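Local coordinates for prepilin-like protein (Thermus thermophilus, PDB 6QVF), which probably serves as a DNA receptor associated with the pilus tip, a type IV pilin-like protein taking part in natural competence, at residues T12-A17 / V122-P127; S92-I97 / P101-I106; P145-T148 / P154-P157. All coordinates share one frame; numbering follows the deposited sequence.

Contact 1: T12-A17 / V122-P127; sequences TDAKAA and VTATHP
In this type IV pilin fold a long N-terminal helix lies along an antiparallel sheet, and Ala14 of helix 2-30 meets Ala124 of strand 117-125 at that interface. The two backbones come close here, with Ala14 CA and Ala124 CA 5.5 Å apart, since each residue presents no more than a methyl group to the other. The methyls pack against each other, CB of Ala14 lying 4.2 Å from CB of Ala124. Closer still, the Ala124 methyl sits against the helix backbone, its CB 3.3 Å from the carbonyl O of Ala14. Both alanines are buried: Ala124 also touches Ala18 one turn further along the helix, and Ala14 also reaches Val132 on the neighbouring strand 131-139.

Beyond the end of the strand, His126 continues the contact. Its CB lies 4.4 Å from CB of Ala14, and with CG roughly anti to the backbone N (chi1 -159°) the imidazole extends alongside the helix to Asp13. There it meets the aspartate with its edge, CD2 of His126 being 4.4 Å from CB of Asp13. Phe10, earlier on the helix, adds a second ring beside the imidazole, the two planes at about 35°. ND1 of His126 is hydrogen-bonded to the backbone N of Arg128, which helps to fix the rotation of the ring.

No hydrogen bond passes directly between the two segments, and OD2 of Asp13 and NE2 of His126 stand 4.6 Å apart. One water bridges them: it donates to OD2 of Asp13 at 2.7 Å, and it lies in the plane of the imidazole, hydrogen-bonded at its edge to NE2 of His126 at 2.8 Å.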
loop_
_atom_site.group_PDB
_atom_site.type_symbol
_atom_site.label_atom_id
_atom_site.label_comp_id
_atom_site.label_asym_id
_atom_site.label_seq_id
_atom_site.Cartn_x
_atom_site.Cartn_y
_atom_site.Cartn_z
ATOM N N THR B 12 -2.156 -17.926 -1.063
ATOM C CA THR B 12 -1.803 -17.670 -2.447
ATOM C C THR B 12 -3.049 -17.248 -3.237
ATOM O O THR B 12 -3.017 -16.302 -4.025
ATOM C CB THR B 12 -1.197 -18.926 -3.086
ATOM O OG1 THR B 12 0.078 -19.169 -2.495
ATOM C CG2 THR B 12 -1.028 -18.781 -4.580
ATOM N N ASP B 13 -4.156 -17.944 -3.008
ATOM C CA ASP B 13 -5.435 -17.648 -3.667
ATOM C C ASP B 13 -5.968 -16.262 -3.260
ATOM O O ASP B 13 -6.467 -15.499 -4.096
ATOM C CB ASP B 13 -6.479 -18.710 -3.361
ATOM C CG ASP B 13 -6.128 -20.077 -3.916
ATOM O OD1 ASP B 13 -5.237 -20.161 -4.812
ATOM O OD2 ASP B 13 -6.747 -21.050 -3.435
ATOM N N ALA B 14 -5.874 -15.945 -1.975
ATOM C CA ALA B 14 -6.308 -14.649 -1.450
ATOM C C ALA B 14 -5.484 -13.553 -2.107
ATOM O O ALA B 14 -6.039 -12.499 -2.497
ATOM C CB ALA B 14 -6.159 -14.610 0.052
ATOM N N LYS B 15 -4.169 -13.790 -2.227
ATOM C CA LYS B 15 -3.327 -12.777 -2.879
ATOM C C LYS B 15 -3.746 -12.570 -4.332
ATOM O O LYS B 15 -3.781 -11.408 -4.837
ATOM C CB LYS B 15 -1.832 -13.120 -2.829
ATOM C CG LYS B 15 -0.988 -11.902 -3.137
ATOM C CD LYS B 15 0.207 -12.138 -3.898
ATOM C CE LYS B 15 1.111 -13.213 -3.359
ATOM N NZ LYS B 15 2.063 -13.593 -4.433
ATOM N N ALA B 16 -3.989 -13.658 -5.055
ATOM C CA ALA B 16 -4.385 -13.525 -6.467
ATOM C C ALA B 16 -5.701 -12.738 -6.599
ATOM O O ALA B 16 -5.851 -11.920 -7.528
ATOM C CB ALA B 16 -4.503 -14.883 -7.098
ATOM N N ALA B 17 -6.655 -12.966 -5.712
ATOM C CA ALA B 17 -7.928 -12.258 -5.743
ATOM C C ALA B 17 -7.694 -10.759 -5.468
ATOM O O ALA B 17 -8.245 -9.887 -6.166
ATOM C CB ALA B 17 -8.861 -12.829 -4.723
ATOM N N VAL B 122 -6.923 -2.710 -1.145
ATOM C CA VAL B 122 -7.772 -3.874 -1.153
ATOM C C VAL B 122 -7.381 -4.821 -0.026
ATOM O O VAL B 122 -6.215 -4.937 0.321
ATOM C CB VAL B 122 -7.735 -4.598 -2.509
ATOM C CG1 VAL B 122 -8.099 -3.640 -3.636
ATOM C CG2 VAL B 122 -6.408 -5.281 -2.758
ATOM N N THR B 123 -8.391 -5.516 0.481
ATOM C CA THR B 123 -8.153 -6.580 1.448
ATOM C C THR B 123 -8.986 -7.802 1.069
ATOM O O THR B 123 -10.242 -7.731 1.083
ATOM C CB THR B 123 -8.479 -6.137 2.872
ATOM O OG1 THR B 123 -7.651 -5.064 3.312
ATOM C CG2 THR B 123 -8.326 -7.271 3.874
ATOM N N ALA B 124 -8.281 -8.887 0.751
ATOM C CA ALA B 124 -8.922 -10.186 0.461
ATOM C C ALA B 124 -8.969 -11.007 1.746
ATOM O O ALA B 124 -7.960 -11.155 2.402
ATOM C CB ALA B 124 -8.148 -10.942 -0.566
ATOM N N THR B 125 -10.152 -11.465 2.130
ATOM C CA THR B 125 -10.274 -12.280 3.345
ATOM C C THR B 125 -10.781 -13.655 2.920
ATOM O O THR B 125 -11.964 -13.803 2.552
ATOM C CB THR B 125 -11.256 -11.668 4.347
ATOM O OG1 THR B 125 -10.800 -10.392 4.802
ATOM C CG2 THR B 125 -11.470 -12.577 5.535
ATOM N N HIS B 126 -9.875 -14.630 2.894
ATOM C CA HIS B 126 -10.234 -16.002 2.523
ATOM C C HIS B 126 -11.179 -16.551 3.571
ATOM O O HIS B 126 -10.975 -16.337 4.764
ATOM C CB HIS B 126 -9.005 -16.901 2.425
ATOM C CG HIS B 126 -9.244 -18.115 1.607
ATOM N ND1 HIS B 126 -9.949 -19.222 2.083
ATOM C CD2 HIS B 126 -8.874 -18.394 0.337
ATOM C CE1 HIS B 126 -9.992 -20.115 1.122
ATOM N NE2 HIS B 126 -9.322 -19.655 0.048
ATOM N N PRO B 127 -12.255 -17.246 3.144
ATOM C CA PRO B 127 -13.185 -17.852 4.093
ATOM C C PRO B 127 -12.506 -18.831 5.062
ATOM O O PRO B 127 -13.004 -19.042 6.161
ATOM C CB PRO B 127 -14.197 -18.595 3.213
ATOM C CG PRO B 127 -14.057 -17.981 1.842
ATOM C CD PRO B 127 -12.668 -17.393 1.741
HETATM O O HOH W 1 -9.217 -20.861 -2.449
#

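Contact 2: S92-I97 / P101-I106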
loop_
_atom_site.group_PDB
_atom_site.type_symbol
_atom_site.label_atom_id
_atom_site.label_comp_id
_atom_site.label_asym_id
_atom_site.label_seq_id
_atom_site.Cartn_x
_atom_site.Cartn_y
_atom_site.Cartn_z
ATOM N N SER B 92 -15.941 2.617 -3.306
ATOM C CA SER B 92 -15.611 1.503 -2.464
ATOM C C SER B 92 -16.671 0.419 -2.615
ATOM O O SER B 92 -17.825 0.674 -3.020
ATOM C CB SER B 92 -15.413 1.919 -1.024
ATOM O OG SER B 92 -16.626 2.372 -0.432
ATOM N N GLY B 93 -16.301 -0.787 -2.178
ATOM C CA GLY B 93 -17.197 -1.904 -2.277
ATOM C C GLY B 93 -16.515 -3.215 -1.939
ATOM O O GLY B 93 -15.447 -3.218 -1.307
ATOM N N THR B 94 -17.185 -4.307 -2.298
ATOM C CA THR B 94 -16.673 -5.634 -2.053
ATOM C C THR B 94 -16.907 -6.474 -3.294
ATOM O O THR B 94 -18.025 -6.513 -3.822
ATOM C CB THR B 94 -17.257 -6.290 -0.794
ATOM O OG1 THR B 94 -16.997 -5.502 0.375
ATOM C CG2 THR B 94 -16.679 -7.673 -0.594
ATOM N N GLU B 95 -15.827 -7.065 -3.814
ATOM C CA GLU B 95 -15.950 -7.983 -4.942
ATOM C C GLU B 95 -15.679 -9.398 -4.424
ATOM O O GLU B 95 -14.773 -9.619 -3.644
ATOM C CB GLU B 95 -14.957 -7.663 -6.061
ATOM C CG GLU B 95 -15.152 -6.359 -6.795
ATOM C CD GLU B 95 -14.233 -6.207 -8.007
ATOM O OE1 GLU B 95 -13.950 -7.229 -8.657
ATOM O OE2 GLU B 95 -13.790 -5.054 -8.294
ATOM N N THR B 96 -16.411 -10.381 -4.911
ATOM C CA THR B 96 -16.090 -11.779 -4.550
ATOM C C THR B 96 -15.501 -12.494 -5.766
ATOM O O THR B 96 -16.138 -12.572 -6.800
ATOM C CB THR B 96 -17.323 -12.514 -4.022
ATOM O OG1 THR B 96 -17.792 -11.737 -2.912
ATOM C CG2 THR B 96 -17.020 -13.938 -3.609
ATOM N N ILE B 97 -14.282 -12.997 -5.592
ATOM C CA ILE B 97 -13.430 -13.623 -6.600
ATOM C C ILE B 97 -13.204 -15.069 -6.156
ATOM O O ILE B 97 -12.568 -15.318 -5.129
ATOM C CB ILE B 97 -12.079 -12.889 -6.718
ATOM C CG1 ILE B 97 -12.244 -11.378 -6.923
ATOM C CG2 ILE B 97 -11.192 -13.523 -7.790
ATOM C CD1 ILE B 97 -13.063 -10.983 -8.111
ATOM N N PRO B 101 -14.090 -12.837 -0.728
ATOM C CA PRO B 101 -14.475 -11.431 -0.693
ATOM C C PRO B 101 -13.223 -10.546 -0.657
ATOM O O PRO B 101 -12.352 -10.751 0.169
ATOM C CB PRO B 101 -15.267 -11.255 0.608
ATOM C CG PRO B 101 -15.223 -12.591 1.327
ATOM C CD PRO B 101 -14.318 -13.520 0.548
ATOM N N VAL B 102 -13.219 -9.502 -1.499
ATOM C CA VAL B 102 -12.192 -8.532 -1.528
ATOM C C VAL B 102 -12.817 -7.156 -1.309
ATOM O O VAL B 102 -13.509 -6.638 -2.197
ATOM C CB VAL B 102 -11.442 -8.563 -2.872
ATOM C CG1 VAL B 102 -10.257 -7.625 -2.820
ATOM C CG2 VAL B 102 -10.989 -9.993 -3.236
ATOM N N ALA B 103 -12.540 -6.545 -0.147
ATOM C CA ALA B 103 -12.913 -5.146 0.111
ATOM C C ALA B 103 -11.972 -4.269 -0.696
ATOM O O ALA B 103 -10.773 -4.560 -0.804
ATOM C CB ALA B 103 -12.802 -4.830 1.560
ATOM N N TRP B 104 -12.505 -3.199 -1.284
ATOM C CA TRP B 104 -11.685 -2.315 -2.101
ATOM C C TRP B 104 -12.141 -0.877 -1.895
ATOM O O TRP B 104 -13.300 -0.617 -1.589
ATOM C CB TRP B 104 -11.731 -2.690 -3.594
ATOM C CG TRP B 104 -13.094 -2.551 -4.203
ATOM C CD1 TRP B 104 -14.022 -3.529 -4.349
ATOM C CD2 TRP B 104 -13.649 -1.375 -4.824
ATOM N NE1 TRP B 104 -15.141 -3.044 -4.963
ATOM C CE2 TRP B 104 -14.947 -1.725 -5.280
ATOM C CE3 TRP B 104 -13.194 -0.074 -5.052
ATOM C CZ2 TRP B 104 -15.777 -0.810 -5.934
ATOM C CZ3 TRP B 104 -14.036 0.837 -5.667
ATOM C CH2 TRP B 104 -15.308 0.462 -6.095
ATOM N N ASP B 105 -11.171 0.032 -1.994
ATOM C CA ASP B 105 -11.448 1.446 -1.761
ATOM C C ASP B 105 -10.498 2.289 -2.608
ATOM O O ASP B 105 -9.277 2.061 -2.604
ATOM C CB ASP B 105 -11.212 1.774 -0.280
ATOM C CG ASP B 105 -11.463 3.219 0.082
ATOM O OD1 ASP B 105 -10.600 4.045 -0.177
ATOM O OD2 ASP B 105 -12.551 3.490 0.656
ATOM N N ILE B 106 -11.073 3.274 -3.295
ATOM C CA ILE B 106 -10.365 4.325 -4.012
ATOM C C ILE B 106 -10.607 5.634 -3.281
ATOM O O ILE B 106 -11.776 5.962 -2.985
ATOM C CB ILE B 106 -10.908 4.459 -5.441
ATOM C CG1 ILE B 106 -10.818 3.167 -6.248
ATOM C CG2 ILE B 106 -10.240 5.603 -6.153
ATOM C CD1 ILE B 106 -11.545 3.205 -7.592
HETATM O O HOH W 2 -17.634 -4.213 -5.809
#
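Trp104 holds its CG between the backbone N and the carbonyl carbon (chi1 64°), which lays the indole across the neighbouring strand, over the backbone of Ser92 and Gly93; Glu95, its CG anti to the carbonyl carbon and its chain extended from there, reaches the other face of the same ring. Gly93 has no side chain, and its N lies over the middle of the indole, 3.5 Å above the plane. Its CA makes a CH-pi contact 3.9 Å from the centroid of the five-membered ring of Trp104, 28° off the normal. Over the opposite face lies OE2 of Glu95, 4.1 Å from NE1 of Trp104, while CG of Glu95 passes 3.8 Å from the same nitrogen; the carboxylate stands at 80° to the indole plane. In salt bridges OE1 pairs with Arg24 and OE2 with Arg25 of helix 2-30, and Arg25 also makes a cation-pi contact with the indole.

The two strands form an antiparallel beta hairpin at the margin of the four-stranded pilin sheet. Gly93 with Trp104 and Glu95 with Val102 are its hydrogen-bonded pairs, each joined by two backbone bonds; the shortest runs from Val102 N to Glu95 O at 2.7 Å. At the end of the strand, CG1 of Ile97 packs 4.1 Å from CG2 of Val102, and Ile97 also touches Gln20 and Arg24. The face away from Trp104 carries the non-hydrogen-bonded pairs, among them Thr94 with Ala103; CG2 of Thr94 also lies diagonally against Pro101, 4.0 Å from its CB. A water in the indole plane accepts from NE1 of Trp104 at 2.9 Å and donates a weak hydrogen bond to O of Thr94.

Contact 3: P145-T148 / P154-P157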
loop_
_atom_site.group_PDB
_atom_site.type_symbol
_atom_site.label_atom_id
_atom_site.label_comp_id
_atom_site.label_asym_id
_atom_site.label_seq_id
_atom_site.Cartn_x
_atom_site.Cartn_y
_atom_site.Cartn_z
ATOM N N PRO B 145 -1.239 11.352 -21.701
ATOM C CA PRO B 145 0.161 11.742 -21.598
ATOM C C PRO B 145 0.477 12.399 -20.249
ATOM O O PRO B 145 -0.428 12.911 -19.603
ATOM C CB PRO B 145 0.336 12.779 -22.707
ATOM C CG PRO B 145 -1.021 13.226 -23.039
ATOM C CD PRO B 145 -2.006 12.148 -22.658
ATOM N N SER B 146 1.761 12.410 -19.897
ATOM C CA SER B 146 2.275 12.998 -18.684
ATOM C C SER B 146 1.962 14.489 -18.656
ATOM O O SER B 146 2.153 15.173 -19.656
ATOM C CB SER B 146 3.765 12.774 -18.570
ATOM O OG SER B 146 4.103 11.410 -18.747
ATOM N N PRO B 147 1.463 15.029 -17.525
ATOM C CA PRO B 147 1.387 16.480 -17.327
ATOM C C PRO B 147 2.743 17.162 -17.538
ATOM O O PRO B 147 3.791 16.578 -17.303
ATOM C CB PRO B 147 0.962 16.666 -15.869
ATOM C CG PRO B 147 0.409 15.337 -15.471
ATOM C CD PRO B 147 0.974 14.274 -16.364
ATOM N N THR B 148 2.673 18.423 -17.979
ATOM C CA THR B 148 3.821 19.244 -18.178
ATOM C C THR B 148 3.587 20.595 -17.495
ATOM O O THR B 148 2.471 20.920 -17.080
ATOM C CB THR B 148 4.103 19.397 -19.677
ATOM O OG1 THR B 148 3.012 20.089 -20.286
ATOM C CG2 THR B 148 4.284 18.078 -20.396
ATOM N N PRO B 154 -3.859 16.279 -15.324
ATOM C CA PRO B 154 -4.884 16.463 -14.306
ATOM C C PRO B 154 -4.400 16.817 -12.899
ATOM O O PRO B 154 -5.168 16.677 -11.913
ATOM C CB PRO B 154 -5.537 15.084 -14.224
ATOM C CG PRO B 154 -4.381 14.134 -14.499
ATOM C CD PRO B 154 -3.476 14.871 -15.468
ATOM N N CYS B 155 -3.147 17.248 -12.781
ATOM C CA CYS B 155 -2.662 17.728 -11.483
ATOM C C CYS B 155 -3.371 19.019 -11.118
ATOM O O CYS B 155 -3.608 19.887 -11.963
ATOM C CB CYS B 155 -1.173 17.984 -11.476
ATOM S SG CYS B 155 -0.173 16.498 -11.788
ATOM N N PRO B 156 -3.706 19.195 -9.836
ATOM C CA PRO B 156 -4.298 20.445 -9.378
ATOM C C PRO B 156 -3.221 21.512 -9.263
ATOM O O PRO B 156 -2.039 21.216 -9.130
ATOM C CB PRO B 156 -4.857 20.089 -8.016
ATOM C CG PRO B 156 -3.895 19.041 -7.514
ATOM C CD PRO B 156 -3.490 18.230 -8.741
ATOM N N PRO B 157 -3.603 22.801 -9.267
ATOM C CA PRO B 157 -2.652 23.849 -8.935
ATOM C C PRO B 157 -2.305 23.726 -7.460
ATOM O O PRO B 157 -3.038 23.114 -6.680
ATOM C CB PRO B 157 -3.414 25.138 -9.226
ATOM C CG PRO B 157 -4.845 24.749 -8.973
ATOM C CD PRO B 157 -4.970 23.298 -9.434
#
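Apolar packing joins Pro147 to Pro154 and Cys155, two points on the long loop between strands 131-139 and 167-169. The touching atom on one side is CG of Pro147, at the outer corner of its ring. It lies 3.9 Å from CD of Pro154, the two pyrrolidine rings crossing at about a right angle, and equally 3.9 Å from SG of Cys155. The sulfur is anti to its own carbonyl carbon (chi1 -62°), a setting that brings it beside the proline. The Pro154 ring also packs on Phe58 of strand 55-58 and on Val143.

Covalent geometry adds two constraints: Cys155 is joined by a disulfide to Cys140, just after strand 131-139, and the peptide bond before Pro154 is cis.

Polar bonding runs outward, not across. The carbonyl O of Pro154 accepts a hydrogen bond from NE2 of Gln77, while no hydrogen bond links the two segments.

Two rigid rings and one disulfide-bound sulfur therefore meet through apolar van der Waals contact, which has no polar directionality of its own; the disulfide ties Cys155 to Cys140, and the bond to Gln77 holds the Pro154 carbonyl.

Overall arrangement
Contacts 1 and 2 share the four-stranded sheet and have centres 10 Å apart; along the chain, contact 2 is nested in the loop that contact 1 closes. Their strands are direct neighbours: Ala103 N lies 2.9 Å from Thr123 O, and Thr125 N 3.0 Å from Pro101 O, both probable hydrogen bonds. Val122 of contact 1 also packs on Trp104 of contact 2, so one sheet carries both the helix contact and the hairpin. Contact 3 comes later in the chain and on the opposite side of its centre, with its own centre 34 Å from that of contact 1 and 29 Å from that of contact 2; its nearest atoms remain about 13 Å from contact 2.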